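Long-range contacts in apical membrane antigen AMA1 (PDB 4YIV), which takes part in host cell invasion by Toxoplasma gondii as a microneme surface protein of the moving junction that forms between parasite and host membranes: residues Lys45-Thr50 with Thr153-Pro158; Glu138-Thr143 with Gly213-Gly218; Ser262-Trp267 with Gly336-Glu341. One frame throughout, in Å; residues are numbered along the deposited sequence.

Contact 1: residues Lys45-Thr50 with Thr153-Pro158; sequences KEVDGT and TKYRYP
Thr153 meets strand 43-47 of a β-hairpin (43-47 with 50-54), whose type I' turn runs from Val47 to Thr50. Thr153 CB lies 3.8 Å from Glu46 O, while its CG2 touches Val47 CG1 and its OG1 touches Val47 CG2. Thr153 OG1 is also held inside its own loop: it accepts from Tyr155 N at 3.1 Å with an N-H...O angle of 160°, an ST turn. At Lys154 a water takes the place of a direct backbone bond. It accepts from Lys154 N at 2.9 Å and donates to Glu46 O at 2.6 Å. The chain of Lys154 runs off beyond CB, but its carbonyl faces Lys45, whose CG lies 3.6 Å from Lys154 O. A bend at chi2 (-72°) folds the Lys45 chain alongside this carbonyl. Tyr155 adds to the apolar part. Its chi1 of -168° sets the ring beside the carbonyl carbon, leaving Tyr155 CB 3.7 Å from Val47 CG2 and ring atom CD2 3.8 Å from Lys45 CB. Last comes Arg156, with NH1 4.5 Å from Lys45 NZ, which approaches the guanidinium at its edge. The polar ends find their main partners outside the two segments: Thr153 OG1 bonds to Ala145 O, Tyr155 OH to Ser174 OG and Arg156 NE to Phe141 O. No direct hydrogen bond joins the two segments, so the strand is held to the loop by apolar touches, one bridging water and shared outside partners; the carboxylate of Glu54, in a salt bridge with Lys45 NZ and accepting from Arg156 N, probably offsets the nearness of the two positive charges.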
loop_
_atom_site.group_PDB
_atom_site.type_symbol
_atom_site.label_atom_id
_atom_site.label_comp_id
_atom_site.label_asym_id
_atom_site.label_seq_id
_atom_site.Cartn_x
_atom_site.Cartn_y
_atom_site.Cartn_z
ATOM N N LYS A 45 -11.106 -15.857 8.891
ATOM C CA LYS A 45 -10.522 -17.003 9.574
ATOM C C LYS A 45 -11.178 -17.147 10.919
ATOM O O LYS A 45 -11.597 -16.163 11.517
ATOM C CB LYS A 45 -9.016 -16.847 9.744
ATOM C CG LYS A 45 -8.245 -16.728 8.435
ATOM C CD LYS A 45 -8.213 -18.056 7.721
ATOM C CE LYS A 45 -7.607 -17.973 6.349
ATOM N NZ LYS A 45 -6.319 -17.297 6.335
ATOM N N GLU A 46 -11.274 -18.385 11.382
ATOM C CA GLU A 46 -11.927 -18.720 12.640
ATOM C C GLU A 46 -11.019 -18.720 13.866
ATOM O O GLU A 46 -9.953 -19.340 13.870
ATOM C CB GLU A 46 -12.576 -20.100 12.466
ATOM C CG GLU A 46 -13.520 -20.455 13.579
ATOM C CD GLU A 46 -14.053 -21.859 13.425
ATOM O OE1 GLU A 46 -14.444 -22.226 12.285
ATOM O OE2 GLU A 46 -14.043 -22.598 14.434
ATOM N N VAL A 47 -11.438 -17.988 14.889
ATOM C CA VAL A 47 -10.847 -18.037 16.218
ATOM C C VAL A 47 -11.948 -18.195 17.259
ATOM O O VAL A 47 -12.883 -17.395 17.266
ATOM C CB VAL A 47 -10.066 -16.756 16.527
ATOM C CG1 VAL A 47 -9.338 -16.853 17.864
ATOM C CG2 VAL A 47 -9.091 -16.448 15.380
ATOM N N ASP A 48 -11.835 -19.173 18.163
ATOM C CA ASP A 48 -12.866 -19.345 19.216
ATOM C C ASP A 48 -14.256 -19.499 18.607
ATOM O O ASP A 48 -15.245 -18.971 19.133
ATOM C CB ASP A 48 -12.904 -18.157 20.163
ATOM C CG ASP A 48 -11.570 -17.884 20.839
ATOM O OD1 ASP A 48 -10.952 -18.838 21.351
ATOM O OD2 ASP A 48 -11.167 -16.702 20.904
ATOM N N GLY A 49 -14.317 -20.175 17.473
ATOM C CA GLY A 49 -15.566 -20.524 16.811
ATOM C C GLY A 49 -16.178 -19.378 16.045
ATOM O O GLY A 49 -17.256 -19.511 15.480
ATOM N N THR A 50 -15.473 -18.254 16.035
ATOM C CA THR A 50 -15.954 -17.012 15.447
ATOM C C THR A 50 -15.152 -16.655 14.232
ATOM O O THR A 50 -13.929 -16.719 14.264
ATOM C CB THR A 50 -15.854 -15.907 16.474
ATOM O OG1 THR A 50 -16.599 -16.305 17.631
ATOM C CG2 THR A 50 -16.362 -14.592 15.930
ATOM N N THR A 153 -4.359 -20.997 15.624
ATOM C CA THR A 153 -5.389 -20.834 14.601
ATOM C C THR A 153 -4.738 -20.561 13.259
ATOM O O THR A 153 -3.499 -20.542 13.146
ATOM C CB THR A 153 -6.376 -19.674 14.973
ATOM O OG1 THR A 153 -5.724 -18.404 14.808
ATOM C CG2 THR A 153 -6.857 -19.800 16.431
ATOM N N LYS A 154 -5.563 -20.339 12.237
ATOM C CA LYS A 154 -5.085 -19.895 10.935
ATOM C C LYS A 154 -5.255 -18.376 10.705
ATOM O O LYS A 154 -5.061 -17.902 9.580
ATOM C CB LYS A 154 -5.799 -20.656 9.838
ATOM C CG LYS A 154 -5.536 -22.184 9.894
ATOM C CD LYS A 154 -5.671 -22.839 8.525
ATOM C CE LYS A 154 -5.596 -24.361 8.616
ATOM N NZ LYS A 154 -5.704 -24.989 7.261
ATOM N N TYR A 155 -5.591 -17.631 11.763
ATOM C CA TYR A 155 -5.746 -16.173 11.657
ATOM C C TYR A 155 -4.360 -15.560 11.787
ATOM O O TYR A 155 -3.661 -15.837 12.764
ATOM C CB TYR A 155 -6.656 -15.603 12.754
ATOM C CG TYR A 155 -7.035 -14.156 12.466
ATOM C CD1 TYR A 155 -6.137 -13.114 12.708
ATOM C CD2 TYR A 155 -8.249 -13.845 11.878
ATOM C CE1 TYR A 155 -6.465 -11.801 12.413
ATOM C CE2 TYR A 155 -8.586 -12.541 11.576
ATOM C CZ TYR A 155 -7.668 -11.520 11.834
ATOM O OH TYR A 155 -7.939 -10.208 11.531
ATOM N N ARG A 156 -3.969 -14.732 10.829
ATOM C CA ARG A 156 -2.689 -14.046 10.901
ATOM C C ARG A 156 -2.879 -12.521 10.969
ATOM O O ARG A 156 -3.617 -11.929 10.167
ATOM C CB ARG A 156 -1.825 -14.424 9.692
ATOM C CG ARG A 156 -1.481 -15.866 9.634
ATOM C CD ARG A 156 -0.767 -16.155 8.340
ATOM N NE ARG A 156 -0.226 -17.506 8.299
ATOM C CZ ARG A 156 -0.903 -18.595 7.936
ATOM N NH1 ARG A 156 -2.189 -18.525 7.568
ATOM N NH2 ARG A 156 -0.277 -19.763 7.940
ATOM N N TYR A 157 -2.229 -11.895 11.946
ATOM C CA TYR A 157 -2.323 -10.455 12.131
ATOM C C TYR A 157 -1.546 -9.700 11.070
ATOM O O TYR A 157 -0.500 -10.193 10.597
ATOM C CB TYR A 157 -1.771 -10.052 13.496
ATOM C CG TYR A 157 -2.407 -10.749 14.648
ATOM C CD1 TYR A 157 -3.708 -10.435 15.067
ATOM C CD2 TYR A 157 -1.701 -11.707 15.342
ATOM C CE1 TYR A 157 -4.272 -11.097 16.150
ATOM C CE2 TYR A 157 -2.240 -12.356 16.413
ATOM C CZ TYR A 157 -3.523 -12.054 16.824
ATOM O OH TYR A 157 -4.038 -12.735 17.917
ATOM N N PRO A 158 -2.021 -8.489 10.718
ATOM C CA PRO A 158 -1.242 -7.619 9.838
ATOM C C PRO A 158 -0.030 -7.030 10.575
ATOM O O PRO A 158 0.109 -7.171 11.807
ATOM C CB PRO A 158 -2.260 -6.561 9.408
ATOM C CG PRO A 158 -3.167 -6.432 10.614
ATOM C CD PRO A 158 -3.285 -7.845 11.148
HETATM O O HOH W 1 -8.413 -20.589 12.220
#

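Contact 2: residues Glu138-Thr143 with Gly213-Gly218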
loop_
_atom_site.group_PDB
_atom_site.type_symbol
_atom_site.label_atom_id
_atom_site.label_comp_id
_atom_site.label_asym_id
_atom_site.label_seq_id
_atom_site.Cartn_x
_atom_site.Cartn_y
_atom_site.Cartn_z
ATOM N N GLU A 138 7.533 -11.945 6.682
ATOM C CA GLU A 138 7.641 -13.378 6.936
ATOM C C GLU A 138 7.395 -13.691 8.400
ATOM O O GLU A 138 6.740 -14.676 8.736
ATOM C CB GLU A 138 9.018 -13.875 6.473
ATOM C CG GLU A 138 9.228 -15.379 6.594
ATOM C CD GLU A 138 10.585 -15.822 6.036
ATOM O OE1 GLU A 138 10.857 -17.033 6.099
ATOM O OE2 GLU A 138 11.372 -14.958 5.558
ATOM N N PHE A 139 7.914 -12.832 9.273
ATOM C CA PHE A 139 7.669 -12.938 10.696
ATOM C C PHE A 139 6.172 -12.880 11.006
ATOM O O PHE A 139 5.657 -13.658 11.816
ATOM C CB PHE A 139 8.391 -11.824 11.435
ATOM C CG PHE A 139 8.172 -11.848 12.910
ATOM C CD1 PHE A 139 8.565 -12.941 13.658
ATOM C CD2 PHE A 139 7.576 -10.762 13.552
ATOM C CE1 PHE A 139 8.351 -12.971 15.038
ATOM C CE2 PHE A 139 7.350 -10.777 14.930
ATOM C CZ PHE A 139 7.740 -11.864 15.673
ATOM N N ALA A 140 5.476 -11.968 10.343
ATOM C CA ALA A 140 4.015 -11.876 10.502
ATOM C C ALA A 140 3.335 -13.141 9.935
ATOM O O ALA A 140 2.401 -13.697 10.545
ATOM C CB ALA A 140 3.496 -10.625 9.810
ATOM N N PHE A 141 3.814 -13.622 8.800
ATOM C CA PHE A 141 3.199 -14.816 8.206
ATOM C C PHE A 141 3.364 -16.042 9.119
ATOM O O PHE A 141 2.475 -16.905 9.182
ATOM C CB PHE A 141 3.771 -15.125 6.828
ATOM C CG PHE A 141 3.087 -16.277 6.161
ATOM C CD1 PHE A 141 1.790 -16.143 5.661
ATOM C CD2 PHE A 141 3.712 -17.524 6.082
ATOM C CE1 PHE A 141 1.142 -17.228 5.063
ATOM C CE2 PHE A 141 3.067 -18.613 5.492
ATOM C CZ PHE A 141 1.784 -18.470 4.983
ATOM N N LYS A 142 4.470 -16.089 9.867
ATOM C CA LYS A 142 4.728 -17.204 10.767
ATOM C C LYS A 142 4.184 -17.006 12.179
ATOM O O LYS A 142 4.421 -17.829 13.049
ATOM C CB LYS A 142 6.244 -17.472 10.793
ATOM C CG LYS A 142 6.712 -17.981 9.446
ATOM C CD LYS A 142 8.224 -18.224 9.367
ATOM C CE LYS A 142 8.561 -18.757 7.981
ATOM N NZ LYS A 142 9.993 -19.093 7.807
ATOM N N THR A 143 3.421 -15.936 12.382
ATOM C CA THR A 143 2.794 -15.609 13.665
ATOM C C THR A 143 1.261 -15.761 13.511
ATOM O O THR A 143 0.643 -15.083 12.693
ATOM C CB THR A 143 3.151 -14.147 14.131
ATOM O OG1 THR A 143 4.578 -13.994 14.296
ATOM C CG2 THR A 143 2.491 -13.798 15.441
ATOM N N GLY A 213 1.151 -3.897 6.081
ATOM C CA GLY A 213 0.834 -5.034 5.229
ATOM C C GLY A 213 0.036 -6.116 5.921
ATOM O O GLY A 213 0.110 -6.281 7.141
ATOM N N SER A 214 -0.653 -6.933 5.131
ATOM C CA SER A 214 -1.208 -8.160 5.672
ATOM C C SER A 214 -0.064 -9.148 5.911
ATOM O O SER A 214 1.027 -9.024 5.326
ATOM C CB SER A 214 -2.257 -8.771 4.736
ATOM O OG SER A 214 -1.709 -9.708 3.858
ATOM N N ALA A 215 -0.308 -10.149 6.749
ATOM C CA ALA A 215 0.696 -11.189 6.973
ATOM C C ALA A 215 1.008 -11.941 5.714
ATOM O O ALA A 215 2.086 -12.559 5.625
ATOM C CB ALA A 215 0.258 -12.165 8.034
ATOM N N TYR A 216 0.102 -11.909 4.741
ATOM C CA TYR A 216 0.280 -12.733 3.553
ATOM C C TYR A 216 1.296 -12.140 2.555
ATOM O O TYR A 216 1.695 -12.809 1.578
ATOM C CB TYR A 216 -1.091 -13.011 2.893
ATOM C CG TYR A 216 -1.917 -13.812 3.871
ATOM C CD1 TYR A 216 -1.809 -15.201 3.905
ATOM C CD2 TYR A 216 -2.687 -13.184 4.855
ATOM C CE1 TYR A 216 -2.475 -15.955 4.851
ATOM C CE2 TYR A 216 -3.353 -13.933 5.815
ATOM C CZ TYR A 216 -3.245 -15.328 5.800
ATOM O OH TYR A 216 -3.884 -16.120 6.740
ATOM N N VAL A 217 1.735 -10.909 2.798
ATOM C CA VAL A 217 2.935 -10.392 2.116
ATOM C C VAL A 217 4.116 -11.360 2.392
ATOM O O VAL A 217 5.073 -11.459 1.627
ATOM C CB VAL A 217 3.287 -8.987 2.580
ATOM C CG1 VAL A 217 4.578 -8.476 1.914
ATOM C CG2 VAL A 217 2.133 -7.991 2.278
ATOM N N GLY A 218 4.057 -12.016 3.537
ATOM C CA GLY A 218 5.125 -12.870 3.990
ATOM C C GLY A 218 5.084 -14.308 3.525
ATOM O O GLY A 218 6.003 -15.057 3.834
#
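Ala140 and Phe141, in the last turn of helix 132-141, pack on the 3-10 turn 215-218 that follows strand 210-213; a helix set beside a five-stranded antiparallel sheet is consistent with the PAN-type fold of this fragment of the longer AMA1, engineered without its DII loop. Backbone proximity comes first. The CA atoms of Glu138 and Gly218 are 3.9 Å apart, an approach made possible by the missing side chain of Gly218. Apolar contact follows, with Ala140 CB 4.0 Å from Ala215 CB, and the latter rests against Ala140 O. Between the aromatic residues, Phe141 CE1 is 3.8 Å from Tyr216 CD1, which lies at the edge of the Phe141 ring. The ring planes stand at 78° with centroids 5.8 Å apart, an oblique pairing. Phe141 CG is anti to the backbone N (chi1 -176°), which sets the ring beyond Ala215, where its CE1 edge meets Tyr216. Polar bonds do not cross between the segments: Tyr216 OH is bound to Glu54 OE2, and Glu138 OE2 to Ala129 N. Ala215 O, 3.3 Å from Phe141 CB, is fixed within the turn, accepting from Gly218 N at 2.9 Å.

Contact 3: residues Ser262-Trp267 with Gly336-Glu341; sequences SKAQCW and GSLSEE
Trp267 and Leu338 form a buried CH-pi contact where the first turns of helix 263-272 meet the loop after strand 329-333, whose sheet is consistent with a second PAN-type unit. Leu338 CB stands 3.8 Å from the centroid of the six-membered indole ring, 13° off the ring normal and therefore over its face. At the ring's edge a hydrogen bond adds direction: Trp267 NE1 donates to Gly336 O at 2.8 Å, with an N-H...O angle of 162°. The acceptor lies nearly in the indole plane, although the donor sits 43° out of the plane of the carbonyl. Trp267 CG is anti to the backbone N, which lays the indole against the loop, and using both face and edge fixes its tilt. The forked end of Leu338 reaches on to the preceding turn, where CD1 is 3.7 Å from Ala264 CA and CD2 touches Ala264 CB. A water accepts from Lys263 NZ at 3.0 Å and donates a weak bond to Glu340 OE1. Around the contact, Tyr332 of strand 329-333 meets Trp267 and Leu338, the ring of His208 is edge-to-face with Trp267, and the Cys266-Cys313 disulfide ties the helix to strand 311-316.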
loop_
_atom_site.group_PDB
_atom_site.type_symbol
_atom_site.label_atom_id
_atom_site.label_comp_id
_atom_site.label_asym_id
_atom_site.label_seq_id
_atom_site.Cartn_x
_atom_site.Cartn_y
_atom_site.Cartn_z
ATOM N N SER A 262 0.633 20.238 -4.893
ATOM C CA SER A 262 1.924 19.522 -4.901
ATOM C C SER A 262 1.759 18.115 -5.439
ATOM O O SER A 262 0.647 17.563 -5.468
ATOM C CB SER A 262 2.528 19.433 -3.503
ATOM O OG SER A 262 1.796 18.510 -2.707
ATOM N N LYS A 263 2.851 17.516 -5.885
ATOM C CA LYS A 263 2.745 16.139 -6.337
ATOM C C LYS A 263 2.435 15.203 -5.144
ATOM O O LYS A 263 1.810 14.150 -5.303
ATOM C CB LYS A 263 4.011 15.724 -7.095
ATOM C CG LYS A 263 5.288 15.888 -6.358
ATOM C CD LYS A 263 6.485 15.712 -7.322
ATOM C CE LYS A 263 7.784 15.421 -6.548
ATOM N NZ LYS A 263 8.946 15.019 -7.410
ATOM N N ALA A 264 2.814 15.585 -3.939
ATOM C CA ALA A 264 2.566 14.699 -2.804
ATOM C C ALA A 264 1.062 14.613 -2.509
ATOM O O ALA A 264 0.591 13.568 -2.060
ATOM C CB ALA A 264 3.329 15.155 -1.571
ATOM N N GLN A 265 0.315 15.685 -2.790
ATOM C CA GLN A 265 -1.146 15.656 -2.629
ATOM C C GLN A 265 -1.769 14.661 -3.572
ATOM O O GLN A 265 -2.719 13.988 -3.214
ATOM C CB GLN A 265 -1.772 17.041 -2.855
ATOM C CG GLN A 265 -1.459 18.018 -1.739
ATOM C CD GLN A 265 -2.121 19.378 -1.937
ATOM O OE1 GLN A 265 -2.632 19.689 -3.022
ATOM N NE2 GLN A 265 -2.119 20.190 -0.878
ATOM N N CYS A 266 -1.210 14.541 -4.749
ATOM C CA CYS A 266 -1.693 13.585 -5.710
ATOM C C CYS A 266 -1.446 12.166 -5.209
ATOM O O CYS A 266 -2.308 11.346 -5.262
ATOM C CB CYS A 266 -1.032 13.785 -7.061
ATOM S SG CYS A 266 -1.686 12.799 -8.398
ATOM N N TRP A 267 -0.248 11.922 -4.702
ATOM C CA TRP A 267 0.131 10.622 -4.187
ATOM C C TRP A 267 -0.829 10.232 -3.073
ATOM O O TRP A 267 -1.322 9.099 -3.037
ATOM C CB TRP A 267 1.588 10.652 -3.710
ATOM C CG TRP A 267 1.969 9.458 -2.876
ATOM C CD1 TRP A 267 2.193 8.175 -3.324
ATOM C CD2 TRP A 267 2.216 9.429 -1.463
ATOM N NE1 TRP A 267 2.529 7.367 -2.276
ATOM C CE2 TRP A 267 2.561 8.099 -1.128
ATOM C CE3 TRP A 267 2.182 10.384 -0.455
ATOM C CZ2 TRP A 267 2.861 7.709 0.172
ATOM C CZ3 TRP A 267 2.488 9.991 0.837
ATOM C CH2 TRP A 267 2.810 8.665 1.137
ATOM N N GLY A 336 2.028 2.312 -3.327
ATOM C CA GLY A 336 3.420 2.715 -3.314
ATOM C C GLY A 336 3.787 3.945 -2.510
ATOM O O GLY A 336 2.942 4.604 -1.899
ATOM N N SER A 337 5.078 4.288 -2.584
ATOM C CA SER A 337 5.674 5.350 -1.783
ATOM C C SER A 337 5.655 6.650 -2.572
ATOM O O SER A 337 5.475 6.645 -3.786
ATOM C CB SER A 337 7.130 5.015 -1.395
ATOM O OG SER A 337 7.931 4.960 -2.566
ATOM N N LEU A 338 5.846 7.767 -1.875
ATOM C CA LEU A 338 5.975 9.060 -2.527
ATOM C C LEU A 338 7.264 9.113 -3.313
ATOM O O LEU A 338 7.295 9.587 -4.460
ATOM C CB LEU A 338 5.931 10.186 -1.483
ATOM C CG LEU A 338 6.137 11.618 -1.955
ATOM C CD1 LEU A 338 5.150 12.025 -2.999
ATOM C CD2 LEU A 338 6.022 12.505 -0.762
ATOM N N SER A 339 8.334 8.613 -2.699
ATOM C CA SER A 339 9.637 8.630 -3.353
ATOM C C SER A 339 9.695 7.676 -4.544
ATOM O O SER A 339 9.110 6.583 -4.514
ATOM C CB SER A 339 10.757 8.261 -2.367
ATOM O OG SER A 339 12.002 8.396 -3.045
ATOM N N GLU A 340 10.372 8.106 -5.604
ATOM C CA GLU A 340 10.697 7.223 -6.720
ATOM C C GLU A 340 11.981 6.401 -6.447
ATOM O O GLU A 340 12.318 5.482 -7.186
ATOM C CB GLU A 340 10.817 8.024 -8.038
ATOM C CG GLU A 340 12.121 8.738 -8.295
ATOM C CD GLU A 340 12.217 10.082 -7.617
ATOM O OE1 GLU A 340 11.478 10.312 -6.629
ATOM O OE2 GLU A 340 13.029 10.915 -8.086
ATOM N N GLU A 341 12.661 6.687 -5.354
ATOM C CA GLU A 341 13.949 6.058 -5.087
ATOM C C GLU A 341 13.794 4.751 -4.338
ATOM O O GLU A 341 13.082 4.662 -3.346
ATOM C CB GLU A 341 14.843 7.001 -4.274
ATOM C CG GLU A 341 14.900 8.441 -4.807
ATOM C CD GLU A 341 16.188 8.795 -5.587
ATOM O OE1 GLU A 341 17.300 8.725 -5.001
ATOM O OE2 GLU A 341 16.085 9.182 -6.782
HETATM O O HOH W 2 9.226 12.015 -7.737
#

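How the contacts relate
From the N terminus, the hairpin strand of contact 1 waits through 102 residues, helix 132-141 included, before 153-158 closes the loop. Contact 2 opens inside that loop at 138-143 and closes beyond it at 213-218, so the two cross. Their centres are about 14 Å apart and they touch: Arg156 NH1 (contact 1) lies 3.1 Å from Tyr216 OH (contact 2), a probable hydrogen bond. Together they tie hairpin, helix and the sheet holding strand 210-213. Contact 3 follows in series, spanning 68 residues and joining helix 263-272 to a loop by the second sheet, about 26 Å from contact 2 between centres; both five-stranded sheets have order 1-5-3-4-2, consistent with two PAN-type units.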